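Local coordinates for fatty acid multifunctional protein (atmfp2) (Arabidopsis thaliana, PDB 2WTB), which hydrates long-chain enoyl-CoA and oxidises 3-hydroxyacyl-CoA with NAD in peroxisomal fatty acid beta-oxidation during seed germination, at residues G7-G15 / S32-N42; D92-A100 / E119-R127. All blocks are in the same frame, centred on the assembly; numbering follows the deposited sequence.

Interaction 1: G7-G15 / S32-N42; sequences GKTVMEVGG and SFDVLYNLKSN
Thr-9 is where the edge strand 8-13 meets helix 33-42, at the start of the crotonase-type hydratase/isomerase fold. Its hydroxyl accepts a hydrogen bond from the Asn-42 amide, ND2 to OG1 2.7 Å, bent to 136° at the hydrogen because Thr-9 OG1 lies off the Asn-42 amide plane. A chi1 of 68° turns the hydroxyl to Asn-42, where it also rests on Asn-38 CB, and leaves the methyl CG2 against Val-35 CG1 at 3.6 Å. The other Val-35 methyl, CG2, packs on the backbone of Lys-8, beside which Asn-38 ND2 comes within 3.4 Å of Lys-8 CA.

Strand and helix run 25° apart and their axes approach to 6.8 Å, so the helix lies lengthwise along the strand. Strand 18-24, antiparallel to 8-13, adds to the contact: Leu-23 touches Thr-9, and Ile-21 touches both Met-11 and Asn-42. The helix start is held by Ser-32, an N-cap whose OG takes a nearly straight bond from Val-35 N. At the far end the Met-11 chain runs antiparallel alongside Asn-42, its CB 3.7 Å from Asn-42 OD1, and a kink at the sulfur sets its methyl CE 3.4 Å from Asn-42 O.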
loop_
_atom_site.group_PDB
_atom_site.type_symbol
_atom_site.label_atom_id
_atom_site.label_comp_id
_atom_site.label_asym_id
_atom_site.label_seq_id
_atom_site.Cartn_x
_atom_site.Cartn_y
_atom_site.Cartn_z
ATOM N N GLY A 7 16.018 0.975 21.914
ATOM C CA GLY A 7 17.324 1.427 21.470
ATOM C C GLY A 7 17.997 2.335 22.482
ATOM O O GLY A 7 17.559 2.431 23.628
ATOM N N LYS A 8 19.060 3.011 22.058
ATOM C CA LYS A 8 19.814 3.878 22.953
ATOM C C LYS A 8 20.412 5.074 22.219
ATOM O O LYS A 8 20.124 5.304 21.044
ATOM C CB LYS A 8 20.933 3.087 23.632
ATOM C CG LYS A 8 21.983 2.557 22.665
ATOM C CD LYS A 8 23.071 1.772 23.391
ATOM C CE LYS A 8 24.028 1.107 22.407
ATOM N NZ LYS A 8 25.166 0.428 23.087
ATOM N N THR A 9 21.239 5.835 22.930
ATOM C CA THR A 9 22.019 6.911 22.332
ATOM C C THR A 9 23.385 6.969 22.999
ATOM O O THR A 9 23.513 6.689 24.190
ATOM C CB THR A 9 21.347 8.283 22.504
ATOM O OG1 THR A 9 21.351 8.648 23.890
ATOM C CG2 THR A 9 19.915 8.255 21.985
ATOM N N VAL A 10 24.404 7.331 22.229
ATOM C CA VAL A 10 25.746 7.492 22.772
ATOM C C VAL A 10 26.233 8.919 22.548
ATOM O O VAL A 10 26.151 9.441 21.437
ATOM C CB VAL A 10 26.740 6.503 22.131
ATOM C CG1 VAL A 10 28.169 6.873 22.498
ATOM C CG2 VAL A 10 26.422 5.073 22.555
ATOM N N MET A 11 26.730 9.548 23.607
ATOM C CA MET A 11 27.246 10.911 23.507
ATOM C C MET A 11 28.747 10.958 23.766
ATOM O O MET A 11 29.239 10.366 24.726
ATOM C CB MET A 11 26.514 11.844 24.478
ATOM C CG MET A 11 27.181 13.200 24.658
ATOM S SD MET A 11 26.393 14.215 25.928
ATOM C CE MET A 11 25.143 15.057 24.972
ATOM N N GLU A 12 29.468 11.664 22.901
ATOM C CA GLU A 12 30.910 11.820 23.050
ATOM C C GLU A 12 31.318 13.277 22.862
ATOM O O GLU A 12 30.919 13.922 21.895
ATOM C CB GLU A 12 31.650 10.925 22.054
ATOM C CG GLU A 12 31.345 9.446 22.226
ATOM C CD GLU A 12 32.087 8.576 21.234
ATOM O OE1 GLU A 12 32.742 9.134 20.329
ATOM O OE2 GLU A 12 32.012 7.334 21.358
ATOM N N VAL A 13 32.108 13.792 23.797
ATOM C CA VAL A 13 32.538 15.183 23.749
ATOM C C VAL A 13 33.926 15.317 23.137
ATOM O O VAL A 13 34.912 14.843 23.701
ATOM C CB VAL A 13 32.557 15.818 25.151
ATOM C CG1 VAL A 13 32.971 17.276 25.056
ATOM C CG2 VAL A 13 31.197 15.681 25.816
ATOM N N GLY A 14 33.995 15.968 21.982
ATOM C CA GLY A 14 35.257 16.169 21.298
ATOM C C GLY A 14 36.158 17.133 22.042
ATOM O O GLY A 14 35.771 17.690 23.071
ATOM N N GLY A 15 37.366 17.329 21.521
ATOM C CA GLY A 15 38.321 18.244 22.116
ATOM C C GLY A 15 37.999 19.691 21.797
ATOM O O GLY A 15 38.629 20.608 22.320
ATOM N N SER A 32 12.229 5.707 19.746
ATOM C CA SER A 32 11.513 5.080 20.845
ATOM C C SER A 32 11.598 5.987 22.066
ATOM O O SER A 32 12.401 6.919 22.099
ATOM C CB SER A 32 12.127 3.722 21.173
ATOM O OG SER A 32 13.434 3.879 21.695
ATOM N N PHE A 33 10.770 5.716 23.069
ATOM C CA PHE A 33 10.840 6.465 24.316
ATOM C C PHE A 33 12.220 6.298 24.929
ATOM O O PHE A 33 12.791 7.247 25.464
ATOM C CB PHE A 33 9.764 5.998 25.297
ATOM C CG PHE A 33 8.375 6.412 24.910
ATOM C CD1 PHE A 33 8.028 7.752 24.862
ATOM C CD2 PHE A 33 7.417 5.463 24.596
ATOM C CE1 PHE A 33 6.751 8.140 24.504
ATOM C CE2 PHE A 33 6.136 5.845 24.238
ATOM C CZ PHE A 33 5.803 7.185 24.192
ATOM N N ASP A 34 12.753 5.083 24.838
ATOM C CA ASP A 34 14.082 4.780 25.356
ATOM C C ASP A 34 15.098 5.766 24.797
ATOM O O ASP A 34 15.790 6.455 25.546
ATOM C CB ASP A 34 14.491 3.353 24.988
ATOM C CG ASP A 34 13.472 2.319 25.427
ATOM O OD1 ASP A 34 13.876 1.169 25.700
ATOM O OD2 ASP A 34 12.270 2.651 25.502
ATOM N N VAL A 35 15.180 5.824 23.473
ATOM C CA VAL A 35 16.073 6.756 22.803
ATOM C C VAL A 35 15.835 8.172 23.311
ATOM O O VAL A 35 16.777 8.892 23.645
ATOM C CB VAL A 35 15.878 6.712 21.272
ATOM C CG1 VAL A 35 16.633 7.849 20.597
ATOM C CG2 VAL A 35 16.316 5.360 20.721
ATOM N N LEU A 36 14.565 8.559 23.384
ATOM C CA LEU A 36 14.197 9.917 23.775
ATOM C C LEU A 36 14.638 10.276 25.192
ATOM O O LEU A 36 15.078 11.396 25.441
ATOM C CB LEU A 36 12.690 10.132 23.617
ATOM C CG LEU A 36 12.199 10.285 22.177
ATOM C CD1 LEU A 36 10.686 10.159 22.101
ATOM C CD2 LEU A 36 12.666 11.610 21.595
ATOM N N TYR A 37 14.520 9.327 26.115
ATOM C CA TYR A 37 14.895 9.578 27.504
ATOM C C TYR A 37 16.409 9.571 27.689
ATOM O O TYR A 37 16.941 10.265 28.556
ATOM C CB TYR A 37 14.224 8.579 28.451
ATOM C CG TYR A 37 12.715 8.663 28.434
ATOM C CD1 TYR A 37 12.073 9.896 28.431
ATOM C CD2 TYR A 37 11.932 7.517 28.427
ATOM C CE1 TYR A 37 10.694 9.983 28.414
ATOM C CE2 TYR A 37 10.551 7.595 28.412
ATOM C CZ TYR A 37 9.938 8.831 28.405
ATOM O OH TYR A 37 8.565 8.918 28.390
ATOM N N ASN A 38 17.101 8.784 26.872
ATOM C CA ASN A 38 18.554 8.828 26.848
ATOM C C ASN A 38 19.011 10.168 26.293
ATOM O O ASN A 38 20.018 10.727 26.728
ATOM C CB ASN A 38 19.119 7.689 25.999
ATOM C CG ASN A 38 18.960 6.336 26.659
ATOM O OD1 ASN A 38 18.424 6.228 27.761
ATOM N ND2 ASN A 38 19.429 5.291 25.986
ATOM N N LEU A 39 18.254 10.677 25.328
ATOM C CA LEU A 39 18.535 11.968 24.718
ATOM C C LEU A 39 18.349 13.079 25.746
ATOM O O LEU A 39 19.195 13.965 25.884
ATOM C CB LEU A 39 17.609 12.190 23.523
ATOM C CG LEU A 39 17.882 13.406 22.642
ATOM C CD1 LEU A 39 19.286 13.338 22.072
ATOM C CD2 LEU A 39 16.856 13.481 21.529
ATOM N N LYS A 40 17.231 13.019 26.464
ATOM C CA LYS A 40 16.942 13.965 27.533
ATOM C C LYS A 40 18.104 14.029 28.517
ATOM O O LYS A 40 18.570 15.111 28.869
ATOM C CB LYS A 40 15.651 13.571 28.256
ATOM C CG LYS A 40 15.318 14.422 29.474
ATOM C CD LYS A 40 13.995 13.986 30.091
ATOM C CE LYS A 40 13.609 14.845 31.288
ATOM N NZ LYS A 40 14.300 14.426 32.539
ATOM N N SER A 41 18.571 12.863 28.954
ATOM C CA SER A 41 19.696 12.791 29.879
ATOM C C SER A 41 20.942 13.393 29.247
ATOM O O SER A 41 21.653 14.176 29.879
ATOM C CB SER A 41 19.961 11.344 30.295
ATOM O OG SER A 41 18.858 10.810 31.008
ATOM N N ASN A 42 21.202 13.020 27.998
ATOM C CA ASN A 42 22.318 13.581 27.250
ATOM C C ASN A 42 22.348 15.094 27.381
ATOM O O ASN A 42 23.370 15.679 27.748
ATOM C CB ASN A 42 22.221 13.202 25.771
ATOM C CG ASN A 42 22.616 11.766 25.506
ATOM O OD1 ASN A 42 23.391 11.172 26.256
ATOM N ND2 ASN A 42 22.089 11.199 24.426
#

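Interaction 2: D92-A100 / E119-R127; sequences DIITDLLEA and ELAMACHAR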
loop_
_atom_site.group_PDB
_atom_site.type_symbol
_atom_site.label_atom_id
_atom_site.label_comp_id
_atom_site.label_asym_id
_atom_site.label_seq_id
_atom_site.Cartn_x
_atom_site.Cartn_y
_atom_site.Cartn_z
ATOM N N ASP A 92 8.177 19.843 26.433
ATOM C CA ASP A 92 9.164 19.892 27.509
ATOM C C ASP A 92 10.565 19.477 27.067
ATOM O O ASP A 92 11.551 20.104 27.450
ATOM C CB ASP A 92 8.719 19.039 28.698
ATOM C CG ASP A 92 7.659 19.720 29.539
ATOM O OD1 ASP A 92 7.395 19.242 30.663
ATOM O OD2 ASP A 92 7.095 20.736 29.082
ATOM N N ILE A 93 10.650 18.419 26.266
ATOM C CA ILE A 93 11.944 17.886 25.852
ATOM C C ILE A 93 12.484 18.563 24.598
ATOM O O ILE A 93 13.574 19.133 24.609
ATOM C CB ILE A 93 11.882 16.365 25.607
ATOM C CG1 ILE A 93 11.396 15.645 26.865
ATOM C CG2 ILE A 93 13.246 15.838 25.184
ATOM C CD1 ILE A 93 12.158 16.026 28.111
ATOM N N ILE A 94 11.718 18.495 23.517
ATOM C CA ILE A 94 12.171 19.010 22.231
ATOM C C ILE A 94 12.201 20.538 22.169
ATOM O O ILE A 94 13.187 21.129 21.724
ATOM C CB ILE A 94 11.307 18.461 21.079
ATOM C CG1 ILE A 94 11.629 16.986 20.833
ATOM C CG2 ILE A 94 11.531 19.262 19.816
ATOM C CD1 ILE A 94 10.923 16.404 19.631
ATOM N N THR A 95 11.125 21.173 22.621
ATOM C CA THR A 95 10.979 22.622 22.487
ATOM C C THR A 95 11.712 23.409 23.569
ATOM O O THR A 95 12.464 24.337 23.271
ATOM C CB THR A 95 9.497 23.030 22.480
ATOM O OG1 THR A 95 8.848 22.439 21.347
ATOM C CG2 THR A 95 9.358 24.543 22.405
ATOM N N ASP A 96 11.490 23.038 24.823
ATOM C CA ASP A 96 12.060 23.770 25.947
ATOM C C ASP A 96 13.497 23.355 26.250
ATOM O O ASP A 96 14.402 24.187 26.250
ATOM C CB ASP A 96 11.185 23.602 27.191
ATOM C CG ASP A 96 9.848 24.307 27.059
ATOM O OD1 ASP A 96 9.719 25.173 26.165
ATOM O OD2 ASP A 96 8.929 24.001 27.849
ATOM N N LEU A 97 13.699 22.067 26.506
ATOM C CA LEU A 97 15.017 21.562 26.871
ATOM C C LEU A 97 16.026 21.743 25.744
ATOM O O LEU A 97 17.111 22.287 25.950
ATOM C CB LEU A 97 14.934 20.084 27.263
ATOM C CG LEU A 97 16.250 19.393 27.627
ATOM C CD1 LEU A 97 16.920 20.090 28.802
ATOM C CD2 LEU A 97 16.015 17.926 27.942
ATOM N N LEU A 98 15.658 21.293 24.549
ATOM C CA LEU A 98 16.585 21.261 23.425
ATOM C C LEU A 98 16.653 22.585 22.665
ATOM O O LEU A 98 17.691 23.243 22.642
ATOM C CB LEU A 98 16.226 20.111 22.475
ATOM C CG LEU A 98 17.217 19.765 21.357
ATOM C CD1 LEU A 98 17.039 18.320 20.903
ATOM C CD2 LEU A 98 17.087 20.719 20.179
ATOM N N GLU A 99 15.544 22.968 22.043
ATOM C CA GLU A 99 15.536 24.129 21.162
ATOM C C GLU A 99 15.776 25.444 21.903
ATOM O O GLU A 99 16.410 26.353 21.369
ATOM C CB GLU A 99 14.227 24.197 20.379
ATOM C CG GLU A 99 14.219 25.244 19.274
ATOM C CD GLU A 99 12.864 25.360 18.605
ATOM O OE1 GLU A 99 11.852 25.493 19.329
ATOM O OE2 GLU A 99 12.812 25.315 17.357
ATOM N N ALA A 100 15.269 25.537 23.129
ATOM C CA ALA A 100 15.386 26.761 23.916
ATOM C C ALA A 100 16.582 26.734 24.865
ATOM O O ALA A 100 16.628 27.488 25.836
ATOM C CB ALA A 100 14.096 27.021 24.691
ATOM N N GLU A 119 11.196 15.819 12.685
ATOM C CA GLU A 119 10.764 16.780 13.689
ATOM C C GLU A 119 11.904 17.114 14.646
ATOM O O GLU A 119 12.173 18.283 14.918
ATOM C CB GLU A 119 9.544 16.252 14.449
ATOM C CG GLU A 119 8.287 16.155 13.596
ATOM C CD GLU A 119 7.088 15.628 14.366
ATOM O OE1 GLU A 119 7.158 14.491 14.875
ATOM O OE2 GLU A 119 6.071 16.350 14.456
ATOM N N LEU A 120 12.576 16.084 15.150
ATOM C CA LEU A 120 13.721 16.274 16.034
ATOM C C LEU A 120 14.786 17.151 15.376
ATOM O O LEU A 120 15.405 17.998 16.028
ATOM C CB LEU A 120 14.320 14.921 16.424
ATOM C CG LEU A 120 15.584 14.941 17.285
ATOM C CD1 LEU A 120 15.371 15.759 18.555
ATOM C CD2 LEU A 120 16.009 13.522 17.622
ATOM N N ALA A 121 14.995 16.945 14.080
ATOM C CA ALA A 121 15.977 17.725 13.335
ATOM C C ALA A 121 15.536 19.188 13.177
ATOM O O ALA A 121 16.355 20.104 13.269
ATOM C CB ALA A 121 16.255 17.079 11.971
ATOM N N MET A 122 14.243 19.403 12.948
ATOM C CA MET A 122 13.706 20.760 12.836
ATOM C C MET A 122 13.828 21.521 14.155
ATOM O O MET A 122 13.876 22.750 14.169
ATOM C CB MET A 122 12.246 20.733 12.381
ATOM C CG MET A 122 12.056 20.441 10.903
ATOM S SD MET A 122 10.330 20.112 10.493
ATOM C CE MET A 122 10.462 19.761 8.745
ATOM N N ALA A 123 13.877 20.780 15.258
ATOM C CA ALA A 123 14.042 21.373 16.582
ATOM C C ALA A 123 15.446 21.930 16.750
ATOM O O ALA A 123 15.653 22.898 17.480
ATOM C CB ALA A 123 13.761 20.347 17.658
ATOM N N CYS A 124 16.411 21.303 16.082
ATOM C CA CYS A 124 17.790 21.774 16.109
ATOM C C CYS A 124 17.893 23.130 15.432
ATOM O O CYS A 124 16.988 23.542 14.712
ATOM C CB CYS A 124 18.721 20.772 15.426
ATOM S SG CYS A 124 18.872 19.212 16.313
ATOM N N HIS A 125 19.011 23.813 15.652
ATOM C CA HIS A 125 19.166 25.189 15.199
ATOM C C HIS A 125 19.723 25.326 13.781
ATOM O O HIS A 125 19.698 26.413 13.193
ATOM C CB HIS A 125 20.004 25.966 16.211
ATOM C CG HIS A 125 19.418 25.954 17.588
ATOM N ND1 HIS A 125 19.946 25.206 18.617
ATOM C CD2 HIS A 125 18.327 26.575 18.095
ATOM C CE1 HIS A 125 19.217 25.380 19.705
ATOM N NE2 HIS A 125 18.228 26.206 19.414
ATOM N N ALA A 126 20.209 24.215 13.236
ATOM C CA ALA A 126 20.677 24.160 11.854
ATOM C C ALA A 126 20.672 22.714 11.377
ATOM O O ALA A 126 20.645 21.791 12.191
ATOM C CB ALA A 126 22.068 24.760 11.736
ATOM N N ARG A 127 20.702 22.508 10.064
ATOM C CA ARG A 127 20.644 21.152 9.521
ATOM C C ARG A 127 21.649 20.878 8.406
ATOM O O ARG A 127 21.647 21.544 7.370
ATOM C CB ARG A 127 19.225 20.829 9.048
ATOM C CG ARG A 127 18.251 20.627 10.190
ATOM C CD ARG A 127 16.899 21.241 9.888
ATOM N NE ARG A 127 16.391 21.914 11.074
ATOM C CZ ARG A 127 16.454 23.225 11.270
ATOM N NH1 ARG A 127 16.975 24.016 10.344
ATOM N NH2 ARG A 127 15.971 23.748 12.385
#
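With CG beside its backbone N (chi1 -58°), His-125 swings its ring toward the end of helix 92-99 and meets the Glu-99 carbonyl edge-on. NE2 donates to Glu-99 O at 2.7 Å, with the acceptor close to the ring plane and an N-H...O angle of 155°. Glu-99 itself holds CG opposite its backbone N (chi1 -171°), which lays the extended chain across the Ala-123 carbonyl, CG to O 3.3 Å; its carboxylate goes on to a salt bridge with Arg-153.

The Ile-94 branch methyl CG2 presses on Ala-123 CB at 3.3 Å, and Leu-98 splits its two methyls: CD1 meets Leu-120 CD1 at 3.9 Å, the side chains crossing at about a right angle, while CD2 sits by the Ala-123 carbonyl. Arg-127 folds back on its own segment, NE bonding to Ala-121 O and NH2 to Met-122 O, both from above the carbonyl planes.

The contact is buried within the crotonase-type domain, between helices 88-99 and 116-123. His-125 ND1 is hydrogen-bonded to Ser-105 N of strand 105-109, Leu-98 also touches Tyr-43 of helix 33-46, and OE2 of Glu-119, the predicted nucleophile, accepts from Phe-148 N and from Gly-150 N, where helix 150-158 begins.

Both contacts belong to the N-terminal hydratase/isomerase region, and their centres lie about 14 Å apart. Along the chain they come in series: interaction 1 closes before interaction 2 opens. They reach the same mixed sheet, interaction 1 through its edge strand 8-13 and interaction 2 through strand 126-129, next to the other edge. Helix 33-46 is the bridge. Lys-40 packs its aliphatic chain on Ile-93 and Leu-97, Lys-40 CD to Ile-93 CD1 at 3.4 Å, and Leu-39 CD2 packs on Leu-120 CD2 at 4.0 Å. Helix 33-46 thus touches both the partly exposed edge strand and the helix that carries Glu-119.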